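Local atomic coordinates of Thiol:disulfide interchange protein DsbA (Neisseria meningitidis MC58, PDB entry 3HZ8), a protein that probably catalyses disulfide formation in proteins of the periplasm, as a thiol-disulfide oxidoreductase of the DsbA subfamily. Residues L14-P19 with E148-D153; G24-L29 with L180-V185; H38-E43 with H94-M99; P156-I159 with K165-F168. The protein carries 1 engineered substitution. One frame throughout, in Å; residues are numbered along the deposited sequence. Where two conformers were deposited one is given.

The redox-active disulfide C36-C39 lies at the N-terminal end of helix 37-50, and contact 3 includes C39. Contact 4 reaches the same site from the sheet: P156, which follows a cis peptide bond, has its N 3.6 Å from C39 SG. The centres of contacts 3 and 4 are about 17 Å apart. Contact 2 shares the sheet with contact 4, because strands 26-32 and 157-160 are neighbours; L29 O and I159 N probably form a hydrogen bond at 2.8 Å. Contact 1 touches this part too, with I18 CD1 3.8 Å from I159 CD1. Contacts 1 and 2 are remote from contact 3, with centres about 24 and 25 Å from its own.

Contact 1 (L14-P19 with E148-D153); sequences LANPIP and ETFQID
I18 packs over the face of the F150 ring, and this is the tight part of the contact. Its CG1 methylene lies 3.6 Å from the ring centroid and 6° off the ring normal, a CH-pi contact. CG1 stands beside the backbone N of I18 (chi1 -55°), which brings this branch over the ring. The opposite face of the ring is lined by the methyl CG2 of the preceding residue, T149, set toward the rim. F150 therefore sits between a residue of the loop and its own neighbour in the chain. Two backbone carbonyls also approach obliquely: N16 O and P17 O each come to 3.4 Å from F150 CE1. P19 adds a lighter touch, with its CD 4.0 Å from F150 CZ.

After helix 134-149, F150 is where the backbone first departs from helical phi and psi. The chain ends that helix in a Schellman motif, with Q151 at positive phi as the C-prime residue. This turn presents the ring to the loop between strands 11-13 and 26-32. Behind I18, L29 and F31 of strand 26-32 pack against the same side chain.

The N16 side is looser and polar. The amide plane of N16 is turned 33° from the ring plane, and its ND2 is 3.5 Å from F150 CE1. A water links the segments here. It accepts from N16 ND2 at 2.9 Å and donates to T149 O at 2.8 Å. N16 and T149 are both exposed, and this side faces solvent.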
# COMPACT_ATOMS: atom_id res chain seq x y z
N LEU A 14 -9.56 -12.20 8.19
CA LEU A 14 -8.65 -13.08 7.46
C LEU A 14 -8.51 -14.44 8.16
O LEU A 14 -8.54 -14.51 9.40
CB LEU A 14 -7.26 -12.46 7.33
CG LEU A 14 -7.06 -11.22 6.45
CD1 LEU A 14 -5.56 -10.97 6.28
CD2 LEU A 14 -7.80 -11.29 5.11
N ALA A 15 -8.33 -15.49 7.35
CA ALA A 15 -8.11 -16.84 7.87
C ALA A 15 -6.78 -16.96 8.60
O ALA A 15 -6.65 -17.72 9.56
CB ALA A 15 -8.18 -17.87 6.75
N ASN A 16 -5.80 -16.20 8.13
CA ASN A 16 -4.44 -16.20 8.63
C ASN A 16 -3.96 -14.76 8.68
O ASN A 16 -3.89 -14.09 7.65
CB ASN A 16 -3.53 -17.01 7.69
CG ASN A 16 -2.13 -17.17 8.24
OD1 ASN A 16 -1.91 -17.16 9.46
ND2 ASN A 16 -1.17 -17.35 7.33
N PRO A 17 -3.68 -14.26 9.90
CA PRO A 17 -3.34 -12.84 9.99
C PRO A 17 -1.98 -12.51 9.38
O PRO A 17 -1.06 -13.34 9.38
CB PRO A 17 -3.35 -12.58 11.50
CG PRO A 17 -3.03 -13.92 12.13
CD PRO A 17 -3.70 -14.93 11.21
N ILE A 18 -1.86 -11.30 8.85
CA ILE A 18 -0.58 -10.82 8.31
C ILE A 18 0.22 -10.16 9.43
O ILE A 18 -0.26 -9.24 10.07
CB ILE A 18 -0.80 -9.82 7.16
CG1 ILE A 18 -1.68 -10.46 6.08
CG2 ILE A 18 0.55 -9.30 6.61
CD1 ILE A 18 -2.02 -9.55 4.89
N PRO A 19 1.44 -10.66 9.71
CA PRO A 19 2.21 -9.98 10.76
C PRO A 19 2.42 -8.50 10.46
O PRO A 19 2.75 -8.12 9.32
CB PRO A 19 3.54 -10.73 10.75
CG PRO A 19 3.20 -12.10 10.24
CD PRO A 19 2.15 -11.85 9.19
N GLU A 148 1.52 -14.24 -2.45
CA GLU A 148 1.30 -15.68 -2.58
C GLU A 148 0.83 -16.32 -1.27
O GLU A 148 -0.14 -17.07 -1.27
CB GLU A 148 2.58 -16.35 -3.10
CG GLU A 148 2.89 -15.98 -4.58
CD GLU A 148 4.32 -16.28 -5.01
OE1 GLU A 148 5.05 -16.98 -4.27
OE2 GLU A 148 4.74 -15.80 -6.09
N THR A 149 1.52 -16.01 -0.17
CA THR A 149 1.16 -16.58 1.13
C THR A 149 -0.26 -16.23 1.53
O THR A 149 -1.01 -17.09 2.01
CB THR A 149 2.14 -16.12 2.24
OG1 THR A 149 3.47 -16.54 1.90
CG2 THR A 149 1.76 -16.71 3.60
N PHE A 150 -0.65 -14.97 1.32
CA PHE A 150 -1.96 -14.50 1.77
C PHE A 150 -3.01 -14.48 0.67
O PHE A 150 -4.15 -14.04 0.88
CB PHE A 150 -1.84 -13.18 2.55
CG PHE A 150 -1.03 -13.33 3.81
CD1 PHE A 150 -1.60 -13.95 4.92
CD2 PHE A 150 0.30 -12.95 3.86
CE1 PHE A 150 -0.87 -14.14 6.07
CE2 PHE A 150 1.04 -13.13 5.02
CZ PHE A 150 0.46 -13.73 6.12
N GLN A 151 -2.62 -15.00 -0.50
CA GLN A 151 -3.52 -15.13 -1.66
C GLN A 151 -4.28 -13.83 -1.97
O GLN A 151 -5.51 -13.79 -2.11
CB GLN A 151 -4.45 -16.34 -1.49
CG GLN A 151 -3.66 -17.64 -1.29
CD GLN A 151 -4.55 -18.81 -0.99
OE1 GLN A 151 -5.15 -18.90 0.09
NE2 GLN A 151 -4.67 -19.73 -1.96
N ILE A 152 -3.51 -12.75 -2.05
CA ILE A 152 -4.07 -11.45 -2.39
C ILE A 152 -4.31 -11.45 -3.90
O ILE A 152 -3.35 -11.31 -4.67
CB ILE A 152 -3.12 -10.28 -1.97
CG1 ILE A 152 -2.71 -10.40 -0.50
CG2 ILE A 152 -3.73 -8.90 -2.31
CD1 ILE A 152 -3.86 -10.35 0.53
N ASP A 153 -5.56 -11.63 -4.33
CA ASP A 153 -5.86 -11.79 -5.75
C ASP A 153 -6.66 -10.63 -6.33
O ASP A 153 -7.08 -10.69 -7.49
CB ASP A 153 -6.55 -13.14 -6.03
CG ASP A 153 -7.88 -13.31 -5.29
OD1 ASP A 153 -8.30 -12.40 -4.55
OD2 ASP A 153 -8.50 -14.39 -5.45
O HOH W 1 -1.69 -18.08 4.52

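Contact 2 (G24-L29 with L180-V185); sequences GKVEVL and LLADKV
V26 meets both A182 and V185, and these three residues carry the contact. All three are buried. V26 gives both methyl groups to the helix. CG1 is anti to the backbone N (chi1 180°) and rests on A182, 3.8 Å from A182 CB and equally close to its CA. The short alanine side chain lets the valine methyl settle against the helix backbone itself. CG2 of V26 is anti to the carbonyl carbon, beside the backbone N. It lies 4.0 Å from V185 CG1 and 3.9 Å from A182 O, the latter a van der Waals neighbour.

V185 comes from the next turn of the helix. Its CG1 touches both methyls of V26, at 4.1 Å to V26 CG1 as well. The two valine side chains pass alongside each other, pointing opposite ways. A182 and V185 are three residues apart, so both lie on the side of the helix that V26 touches. The CA atoms of V26 and A182 are 6.3 Å apart. The side chains that meet are all apolar.

Neighbouring strands extend the packing. V160 of strand 157-160 also touches V26, and M57 of strand 57-63 touches A182. On the other side of strand 26-32, E27 turns away from the helix and forms a salt bridge with R60. Helix 171-191 follows the hairpin of strands 157-160 and 164-166 and packs back across the sheet. This is the C-terminal helix of a thioredoxin fold, laid over a central strand.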
# COMPACT_ATOMS: atom_id res chain seq x y z
N GLY A 24 2.59 -3.29 18.77
CA GLY A 24 1.99 -2.31 19.67
C GLY A 24 1.41 -1.10 18.97
O GLY A 24 0.97 -0.14 19.62
N LYS A 25 1.41 -1.12 17.64
CA LYS A 25 0.76 -0.08 16.85
C LYS A 25 -0.40 -0.69 16.07
O LYS A 25 -0.60 -1.90 16.07
CB LYS A 25 1.75 0.61 15.93
CG LYS A 25 2.63 1.66 16.63
CD LYS A 25 3.13 2.69 15.63
CE LYS A 25 4.29 3.51 16.16
NZ LYS A 25 4.98 4.18 15.01
N VAL A 26 -1.19 0.17 15.44
CA VAL A 26 -2.31 -0.25 14.61
C VAL A 26 -1.94 -0.02 13.15
O VAL A 26 -1.87 1.12 12.67
CB VAL A 26 -3.62 0.51 14.92
CG1 VAL A 26 -4.75 0.04 14.03
CG2 VAL A 26 -4.00 0.35 16.40
N GLU A 27 -1.68 -1.11 12.44
CA GLU A 27 -1.28 -1.05 11.04
C GLU A 27 -2.50 -0.97 10.12
O GLU A 27 -3.47 -1.70 10.32
CB GLU A 27 -0.47 -2.29 10.67
CG GLU A 27 0.05 -2.29 9.25
CD GLU A 27 0.95 -3.47 8.98
OE1 GLU A 27 2.12 -3.43 9.41
OE2 GLU A 27 0.49 -4.44 8.35
N VAL A 28 -2.43 -0.09 9.12
CA VAL A 28 -3.38 -0.07 8.00
C VAL A 28 -2.56 -0.46 6.79
O VAL A 28 -1.63 0.28 6.40
CB VAL A 28 -4.03 1.33 7.81
CG1 VAL A 28 -5.01 1.31 6.63
CG2 VAL A 28 -4.74 1.77 9.09
N LEU A 29 -2.86 -1.63 6.21
CA LEU A 29 -2.06 -2.18 5.11
C LEU A 29 -2.86 -2.13 3.81
O LEU A 29 -3.96 -2.68 3.75
CB LEU A 29 -1.65 -3.62 5.45
CG LEU A 29 -1.20 -4.57 4.35
CD1 LEU A 29 -0.05 -4.00 3.54
CD2 LEU A 29 -0.83 -5.92 4.96
N LEU A 180 -13.06 2.70 12.59
CA LEU A 180 -13.74 1.78 13.50
C LEU A 180 -12.91 0.53 13.74
O LEU A 180 -12.80 0.07 14.89
CB LEU A 180 -15.14 1.40 12.97
CG LEU A 180 -16.20 2.50 12.86
CD1 LEU A 180 -17.43 1.94 12.16
CD2 LEU A 180 -16.55 2.99 14.25
N LEU A 181 -12.33 -0.01 12.67
CA LEU A 181 -11.47 -1.19 12.81
C LEU A 181 -10.23 -0.88 13.64
O LEU A 181 -9.81 -1.70 14.45
CB LEU A 181 -11.06 -1.74 11.45
CG LEU A 181 -12.18 -2.43 10.67
CD1 LEU A 181 -11.71 -2.77 9.25
CD2 LEU A 181 -12.65 -3.68 11.39
N ALA A 182 -9.67 0.31 13.45
CA ALA A 182 -8.49 0.73 14.22
C ALA A 182 -8.76 0.78 15.73
O ALA A 182 -7.91 0.37 16.53
CB ALA A 182 -7.98 2.05 13.72
N ASP A 183 -9.94 1.28 16.10
CA ASP A 183 -10.37 1.30 17.50
C ASP A 183 -10.58 -0.13 18.02
O ASP A 183 -10.16 -0.46 19.14
CB ASP A 183 -11.64 2.14 17.66
CG ASP A 183 -12.22 2.07 19.06
OD1 ASP A 183 -11.60 2.62 20.00
OD2 ASP A 183 -13.30 1.47 19.23
N LYS A 184 -11.19 -0.99 17.20
CA LYS A 184 -11.42 -2.39 17.57
C LYS A 184 -10.08 -3.08 17.88
O LYS A 184 -9.94 -3.73 18.93
CB LYS A 184 -12.18 -3.13 16.47
CG LYS A 184 -12.54 -4.58 16.77
CD LYS A 184 -13.33 -5.18 15.62
CE LYS A 184 -13.68 -6.65 15.84
NZ LYS A 184 -14.67 -6.84 16.94
N VAL A 185 -9.11 -2.91 16.98
CA VAL A 185 -7.75 -3.43 17.15
C VAL A 185 -7.05 -2.86 18.39
O VAL A 185 -6.51 -3.61 19.20
CB VAL A 185 -6.88 -3.13 15.89
CG1 VAL A 185 -5.39 -3.37 16.16
CG2 VAL A 185 -7.36 -3.96 14.72

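Contact 3 (H38-E43 with H94-M99); sequences HCAHLE and HIFDAM
C39 O accepts a helical hydrogen bond from E43 N at 3.0 Å, and both of these residues touch F96 across the contact. F96 is the one residue of 94-99 that reaches the other helix. Its ring meets one turn of helix 37-50, made of C39, A40 and E43.

A40 lies over the face. Its CA is 3.8 Å from the ring centroid and 11° off the normal, a CH-pi contact. The methyl of A40 is set nearer the root of the ring, with CB 3.7 Å from F96 CD1. C39 comes in obliquely at the far end, its CB 3.9 Å from F96 CE1. E43 takes the rim. Its CG is anti to the backbone N, and a bend at chi2 (65°) turns the carboxylate back to the ring edge. OE1 of E43 lies near the ring plane, 3.8 Å from F96 CE2. The other oxygen, OE2, has a weak hydrogen bond from N92 ND2.

SG of C39 stands beside the backbone N and joins C36 in the redox-active disulfide. F96 thus packs against the CB of an active-site cysteine.

The two helical segments run roughly antiparallel, at 150°, with axes 10.2 Å apart. That spacing is bridged by the single ring. F96 also makes an edge-to-face stack with Y34 and touches F32 of strand 26-32. In this way helix 88-101 of the helical part meets helix 37-50 and the strand that leads into the active site.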
# COMPACT_ATOMS: atom_id res chain seq x y z
N HIS A 38 -8.55 1.65 -10.10
CA HIS A 38 -9.27 1.86 -8.85
C HIS A 38 -8.30 2.21 -7.73
O HIS A 38 -8.64 2.96 -6.81
CB HIS A 38 -10.15 0.66 -8.51
CG HIS A 38 -11.43 0.63 -9.29
ND1 HIS A 38 -12.00 1.78 -9.81
CD2 HIS A 38 -12.27 -0.38 -9.61
CE1 HIS A 38 -13.12 1.46 -10.44
NE2 HIS A 38 -13.31 0.16 -10.32
N CYS A 39 -7.08 1.66 -7.81
CA CYS A 39 -6.04 1.99 -6.84
C CYS A 39 -5.63 3.47 -6.96
O CYS A 39 -5.37 4.12 -5.95
CB CYS A 39 -4.80 1.11 -7.05
SG CYS A 39 -5.12 -0.66 -6.98
N ALA A 40 -5.57 3.97 -8.20
CA ALA A 40 -5.23 5.38 -8.44
C ALA A 40 -6.30 6.30 -7.89
O ALA A 40 -5.99 7.41 -7.44
CB ALA A 40 -5.02 5.66 -9.94
N HIS A 41 -7.56 5.84 -7.91
CA HIS A 41 -8.66 6.62 -7.36
C HIS A 41 -8.71 6.57 -5.85
O HIS A 41 -9.04 7.56 -5.21
CB HIS A 41 -10.00 6.17 -7.93
CG HIS A 41 -10.28 6.74 -9.29
ND1 HIS A 41 -10.27 5.97 -10.43
CD2 HIS A 41 -10.57 8.00 -9.68
CE1 HIS A 41 -10.55 6.73 -11.47
NE2 HIS A 41 -10.74 7.97 -11.05
N LEU A 42 -8.43 5.40 -5.27
CA LEU A 42 -8.37 5.30 -3.81
C LEU A 42 -7.24 6.17 -3.25
O LEU A 42 -7.37 6.72 -2.15
CB LEU A 42 -8.18 3.83 -3.38
CG LEU A 42 -7.93 3.55 -1.89
CD1 LEU A 42 -9.04 4.12 -0.97
CD2 LEU A 42 -7.76 2.06 -1.63
N GLU A 43 -6.13 6.26 -4.00
CA GLU A 43 -4.91 6.89 -3.52
C GLU A 43 -5.11 8.24 -2.81
O GLU A 43 -4.73 8.37 -1.65
CB GLU A 43 -3.88 7.00 -4.65
CG GLU A 43 -2.58 7.71 -4.25
CD GLU A 43 -1.78 6.95 -3.20
OE1 GLU A 43 -2.00 5.72 -3.02
OE2 GLU A 43 -0.90 7.59 -2.58
N HIS A 94 2.53 10.84 -9.09
CA HIS A 94 3.30 10.86 -10.34
C HIS A 94 3.29 9.49 -11.04
O HIS A 94 3.10 9.39 -12.24
CB HIS A 94 4.74 11.34 -10.09
CG HIS A 94 4.92 12.82 -10.22
ND1 HIS A 94 6.01 13.40 -10.84
CD2 HIS A 94 4.13 13.85 -9.83
CE1 HIS A 94 5.89 14.71 -10.81
NE2 HIS A 94 4.75 15.01 -10.21
N ILE A 95 3.47 8.43 -10.27
CA ILE A 95 3.57 7.08 -10.85
C ILE A 95 2.23 6.57 -11.36
O ILE A 95 2.15 5.99 -12.45
CB ILE A 95 4.20 6.09 -9.86
CG1 ILE A 95 5.64 6.51 -9.55
CG2 ILE A 95 4.20 4.67 -10.42
CD1 ILE A 95 6.19 5.98 -8.27
N PHE A 96 1.17 6.75 -10.57
CA PHE A 96 -0.15 6.38 -11.05
C PHE A 96 -0.51 7.12 -12.33
O PHE A 96 -1.06 6.52 -13.23
CB PHE A 96 -1.24 6.63 -10.00
CG PHE A 96 -1.38 5.53 -8.99
CD1 PHE A 96 -1.70 4.22 -9.37
CD2 PHE A 96 -1.22 5.80 -7.65
CE1 PHE A 96 -1.85 3.23 -8.41
CE2 PHE A 96 -1.35 4.81 -6.69
CZ PHE A 96 -1.67 3.53 -7.07
N ASP A 97 -0.19 8.42 -12.39
CA ASP A 97 -0.47 9.19 -13.61
C ASP A 97 0.29 8.61 -14.81
O ASP A 97 -0.30 8.29 -15.84
CB ASP A 97 -0.16 10.69 -13.46
CG ASP A 97 -0.60 11.48 -14.67
OD1 ASP A 97 0.25 11.78 -15.53
OD2 ASP A 97 -1.81 11.74 -14.81
N ALA A 98 1.60 8.43 -14.64
CA ALA A 98 2.44 7.85 -15.69
C ALA A 98 1.92 6.50 -16.22
O ALA A 98 1.87 6.29 -17.43
CB ALA A 98 3.85 7.70 -15.19
N MET A 99 1.53 5.60 -15.32
CA MET A 99 1.05 4.27 -15.69
C MET A 99 -0.39 4.28 -16.20
O MET A 99 -0.68 3.79 -17.27
CB MET A 99 1.16 3.31 -14.51
CG MET A 99 2.58 2.90 -14.15
SD MET A 99 3.22 1.56 -15.18
CE MET A 99 2.20 0.19 -14.66

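Contact 4 (P156-I159 with K165-F168); sequences PTVI and KVEF
V158 presses its CG2 methyl against the edge of the F168 ring, in the ring plane and 3.8 Å from F168 CZ. One face of that ring carries V166 CG1, from the same segment, over its centre. The side chains of V158 and V166 run alongside each other in the same direction, with V158 CG1 4.1 Å from V166 CG2.

The backbone bond between them is short and straight. V166 N donates to V158 O at 2.9 Å, with an angle of 168° at the hydrogen. The same oxygen takes a CA-H contact from K165 CA at 3.5 Å. I159 and K165 form a non-hydrogen-bonded antiparallel pair. The extended chain of K165 crosses T157 and brings its CE 4.2 Å from T157 CG2, while T157 OG1 is hydrogen-bonded to G154 O.

On the N-terminal side of V158 the strands part. A water joins them there, accepting from V158 N at 2.8 Å and donating to V166 O at 2.7 Å. Strands 157-160 and 164-166 make the beta hairpin of the thioredoxin fold. Both polar backbone atoms of V158 are thus satisfied, O by V166 N and N by the water, while its side chain packs with V166 and F168.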
# COMPACT_ATOMS: atom_id res chain seq x y z
N PRO A 156 -7.56 -2.63 -5.16
CA PRO A 156 -6.90 -2.48 -3.87
C PRO A 156 -7.52 -3.37 -2.82
O PRO A 156 -8.72 -3.65 -2.87
CB PRO A 156 -7.15 -1.01 -3.50
CG PRO A 156 -8.39 -0.63 -4.26
CD PRO A 156 -8.44 -1.50 -5.50
N THR A 157 -6.70 -3.81 -1.87
CA THR A 157 -7.17 -4.55 -0.68
C THR A 157 -6.60 -3.82 0.54
O THR A 157 -5.40 -3.53 0.57
CB THR A 157 -6.68 -6.03 -0.70
OG1 THR A 157 -7.35 -6.74 -1.75
CG2 THR A 157 -6.95 -6.74 0.63
N VAL A 158 -7.44 -3.51 1.52
CA VAL A 158 -6.95 -2.85 2.73
C VAL A 158 -7.26 -3.72 3.92
O VAL A 158 -8.40 -4.15 4.09
CB VAL A 158 -7.58 -1.43 2.90
CG1 VAL A 158 -7.16 -0.79 4.25
CG2 VAL A 158 -7.20 -0.53 1.73
N ILE A 159 -6.23 -3.97 4.73
CA ILE A 159 -6.33 -4.79 5.91
C ILE A 159 -5.86 -4.02 7.15
O ILE A 159 -4.78 -3.42 7.15
CB ILE A 159 -5.53 -6.10 5.71
CG1 ILE A 159 -6.22 -6.98 4.66
CG2 ILE A 159 -5.35 -6.85 7.03
CD1 ILE A 159 -5.29 -7.85 3.86
N LYS A 165 -10.23 -7.19 6.95
CA LYS A 165 -10.27 -6.70 5.58
C LYS A 165 -11.45 -5.76 5.42
O LYS A 165 -12.58 -6.13 5.77
CB LYS A 165 -10.41 -7.88 4.60
CG LYS A 165 -10.51 -7.46 3.12
CD LYS A 165 -10.56 -8.67 2.20
CE LYS A 165 -10.83 -8.23 0.78
NZ LYS A 165 -10.83 -9.36 -0.17
N VAL A 166 -11.19 -4.56 4.90
CA VAL A 166 -12.25 -3.61 4.60
C VAL A 166 -13.03 -4.06 3.36
O VAL A 166 -12.43 -4.39 2.34
CB VAL A 166 -11.67 -2.21 4.34
CG1 VAL A 166 -12.79 -1.22 4.01
CG2 VAL A 166 -10.89 -1.74 5.56
N GLU A 167 -14.35 -4.11 3.47
CA GLU A 167 -15.20 -4.40 2.31
C GLU A 167 -15.81 -3.05 1.90
O GLU A 167 -16.71 -2.54 2.56
CB GLU A 167 -16.29 -5.42 2.66
CG GLU A 167 -15.77 -6.74 3.27
CD GLU A 167 -15.07 -7.63 2.25
OE1 GLU A 167 -15.44 -7.55 1.06
OE2 GLU A 167 -14.17 -8.41 2.63
N PHE A 168 -15.27 -2.47 0.83
CA PHE A 168 -15.61 -1.10 0.44
C PHE A 168 -16.95 -1.02 -0.30
O PHE A 168 -17.18 -1.78 -1.23
CB PHE A 168 -14.53 -0.53 -0.48
CG PHE A 168 -13.24 -0.17 0.19
CD1 PHE A 168 -13.06 1.12 0.70
CD2 PHE A 168 -12.18 -1.07 0.24
CE1 PHE A 168 -11.85 1.49 1.30
CE2 PHE A 168 -10.97 -0.71 0.83
CZ PHE A 168 -10.80 0.58 1.36
O HOH W 2 -10.05 -4.42 1.02